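PDB 3H74: pyridoxal kinase from Lactobacillus plantarum, which probably catalyses the ATP-dependent phosphorylation of pyridoxal to pyridoxal 5'-phosphate, as a member of the ribokinase superfamily. Local coordinates for residues R204-H209 with W241-V246. Sequence-based numbering, arbitrary orientation.
Sequences RRLPGH and WLNMAV. With GOL (glycerol), chain D.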
loop_
_atom_site.group_PDB
_atom_site.type_symbol
_atom_site.label_atom_id
_atom_site.label_comp_id
_atom_site.label_asym_id
_atom_site.label_seq_id
_atom_site.Cartn_x
_atom_site.Cartn_y
_atom_site.Cartn_z
ATOM N N ARG A 204 -8.476 15.577 -9.465
ATOM C CA ARG A 204 -7.639 16.628 -10.026
ATOM C C ARG A 204 -6.320 16.734 -9.259
ATOM O O ARG A 204 -6.318 16.902 -8.041
ATOM C CB ARG A 204 -8.409 17.944 -10.013
ATOM C CG ARG A 204 -7.754 19.072 -10.799
ATOM C CD ARG A 204 -8.710 20.260 -10.992
ATOM N NE ARG A 204 -9.897 19.879 -11.759
ATOM C CZ ARG A 204 -10.122 20.203 -13.033
ATOM N NH1 ARG A 204 -9.266 20.966 -13.703
ATOM N NH2 ARG A 204 -11.229 19.788 -13.628
ATOM N N ARG A 205 -5.212 16.630 -9.982
ATOM C CA ARG A 205 -3.889 16.590 -9.389
ATOM C C ARG A 205 -3.549 17.934 -8.745
ATOM O O ARG A 205 -3.754 19.003 -9.344
ATOM C CB ARG A 205 -2.886 16.212 -10.479
ATOM C CG ARG A 205 -1.487 15.871 -10.024
ATOM C CD ARG A 205 -0.703 15.287 -11.209
ATOM N NE ARG A 205 -0.615 16.208 -12.354
ATOM C CZ ARG A 205 -1.333 16.132 -13.480
ATOM N NH1 ARG A 205 -2.226 15.163 -13.673
ATOM N NH2 ARG A 205 -1.150 17.035 -14.437
ATOM N N LEU A 206 -3.027 17.867 -7.525
ATOM C CA LEU A 206 -2.644 19.047 -6.758
ATOM C C LEU A 206 -1.133 19.237 -6.841
ATOM O O LEU A 206 -0.404 18.260 -6.992
ATOM C CB LEU A 206 -3.100 18.908 -5.297
ATOM C CG LEU A 206 -4.593 18.577 -5.110
ATOM C CD1 LEU A 206 -4.937 18.379 -3.638
ATOM C CD2 LEU A 206 -5.492 19.652 -5.736
ATOM N N PRO A 207 -0.654 20.488 -6.756
ATOM C CA PRO A 207 0.784 20.743 -6.895
ATOM C C PRO A 207 1.585 20.218 -5.716
ATOM O O PRO A 207 1.100 20.211 -4.586
ATOM C CB PRO A 207 0.866 22.271 -6.935
ATOM C CG PRO A 207 -0.350 22.725 -6.188
ATOM C CD PRO A 207 -1.415 21.735 -6.541
ATOM N N GLY A 208 2.815 19.794 -5.992
ATOM C CA GLY A 208 3.740 19.366 -4.956
ATOM C C GLY A 208 3.816 17.862 -4.840
ATOM O O GLY A 208 3.107 17.131 -5.527
ATOM N N HIS A 209 4.692 17.406 -3.954
ATOM C CA HIS A 209 4.779 15.990 -3.625
ATOM C C HIS A 209 4.800 15.831 -2.113
ATOM O O HIS A 209 5.401 16.642 -1.398
ATOM C CB HIS A 209 5.988 15.333 -4.298
ATOM C CG HIS A 209 7.293 15.943 -3.894
ATOM N ND1 HIS A 209 7.718 17.167 -4.365
ATOM C CD2 HIS A 209 8.248 15.516 -3.036
ATOM C CE1 HIS A 209 8.890 17.459 -3.827
ATOM N NE2 HIS A 209 9.235 16.474 -3.016
ATOM N N TRP A 241 -10.649 10.800 -1.200
ATOM C CA TRP A 241 -10.164 10.998 0.191
ATOM C C TRP A 241 -8.670 11.353 0.228
ATOM O O TRP A 241 -8.256 12.196 0.965
ATOM C CB TRP A 241 -10.472 9.705 0.968
ATOM C CG TRP A 241 -11.899 9.600 1.463
ATOM C CD1 TRP A 241 -12.904 10.456 1.243
ATOM C CD2 TRP A 241 -12.397 8.596 2.332
ATOM N NE1 TRP A 241 -14.019 10.045 1.921
ATOM C CE2 TRP A 241 -13.721 8.912 2.607
ATOM C CE3 TRP A 241 -11.841 7.480 2.930
ATOM C CZ2 TRP A 241 -14.527 8.110 3.437
ATOM C CZ3 TRP A 241 -12.652 6.690 3.776
ATOM C CH2 TRP A 241 -13.966 7.027 3.989
ATOM N N LEU A 242 -7.883 10.725 -0.633
ATOM C CA LEU A 242 -6.457 11.077 -0.713
ATOM C C LEU A 242 -6.281 12.542 -1.248
ATOM O O LEU A 242 -5.507 13.249 -0.740
ATOM C CB LEU A 242 -5.692 10.090 -1.589
ATOM C CG LEU A 242 -4.197 10.377 -1.680
ATOM C CD1 LEU A 242 -3.530 10.094 -0.272
ATOM C CD2 LEU A 242 -3.562 9.525 -2.895
ATOM N N ASN A 243 -7.092 12.884 -2.236
ATOM C CA ASN A 243 -7.099 14.255 -2.764
ATOM C C ASN A 243 -7.389 15.250 -1.631
ATOM O O ASN A 243 -6.705 16.263 -1.480
ATOM C CB ASN A 243 -8.144 14.342 -3.877
ATOM C CG ASN A 243 -8.040 15.611 -4.704
ATOM O OD1 ASN A 243 -8.913 16.471 -4.625
ATOM N ND2 ASN A 243 -7.004 15.721 -5.511
HETATM N N MSE A 244 -8.378 14.908 -0.811
HETATM C CA MSE A 244 -8.743 15.701 0.353
HETATM C C MSE A 244 -7.622 15.792 1.389
HETATM O O MSE A 244 -7.368 16.865 1.951
HETATM C CB MSE A 244 -9.997 15.109 0.982
HETATM C CG MSE A 244 -10.476 15.836 2.226
HETATM SE SE MSE A 244 -12.025 15.000 3.013
HETATM C CE MSE A 244 -11.231 13.277 3.402
ATOM N N ALA A 245 -6.938 14.677 1.640
ATOM C CA ALA A 245 -5.863 14.662 2.630
ATOM C C ALA A 245 -4.690 15.527 2.165
ATOM O O ALA A 245 -4.074 16.254 2.950
ATOM C CB ALA A 245 -5.409 13.224 2.886
ATOM N N VAL A 246 -4.361 15.433 0.877
ATOM C CA VAL A 246 -3.314 16.289 0.321
ATOM C C VAL A 246 -3.714 17.771 0.396
ATOM O O VAL A 246 -2.903 18.606 0.794
ATOM C CB VAL A 246 -2.916 15.885 -1.119
ATOM C CG1 VAL A 246 -1.993 16.929 -1.741
ATOM C CG2 VAL A 246 -2.256 14.503 -1.111
HETATM C C1 GOL D . -2.980 14.774 -5.136
HETATM O O1 GOL D . -2.556 15.333 -6.354
HETATM C C2 GOL D . -3.089 13.266 -5.326
HETATM O O2 GOL D . -1.984 12.631 -4.723
HETATM C C3 GOL D . -4.373 12.774 -4.684
HETATM O O3 GOL D . -5.450 13.262 -5.450
#
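Arg204 and Leu206 meet Asn243 and Val246 where an extended run leaving strand 198-204 passes helix 231-251. The backbones stay apart: the closest CA pairs are Arg204 with Asn243, at 7.7 Å, and Leu206 with Val246, at 7.6 Å. One turn of helix (Asn243 to Val246) therefore faces the last residue of the strand, Arg204, and Leu206 two residues on; side chains from the helix and Leu206 bridge the gap, meeting the backbone carbonyl of Arg204. The Asn243 amide does the polar work. With CG anti to the backbone N (chi1 -167°), its ND2 reaches the carbonyl O of Arg204 at 2.9 Å; the bond is bent (136° at the hydrogen), the donor lying tilted from the carbonyl plane. The same ND2 donates to O3 of a glycerol, probably from the crystallisation liquor, along a straighter line (162°). O1 of that glycerol accepts an almost linear hydrogen bond from Leu206 N (2.8 Å), and so joins loop to helix a second time. Leu206 crosses the Asn243 side chain at about a right angle, its CG 3.8 Å from ND2, while its CD1 comes to 3.5 Å from Asn243 O and 3.8 Å from Val246 CG1. With an alanine at Asn243, Arg204 O would probably lose its amide partner, glycerol O3 its donor, and a gap would open beside Leu206 CG. The contact lies at the surface, on the edge of the three-stranded antiparallel sheet: Arg204 ends in a salt bridge with Asp185, next to strand 186-192. Val246 also touches Tyr210 of the loop and Thr213, the first residue of helix 213-226, whereas Trp241 packs on helices 213-226 and 264-274.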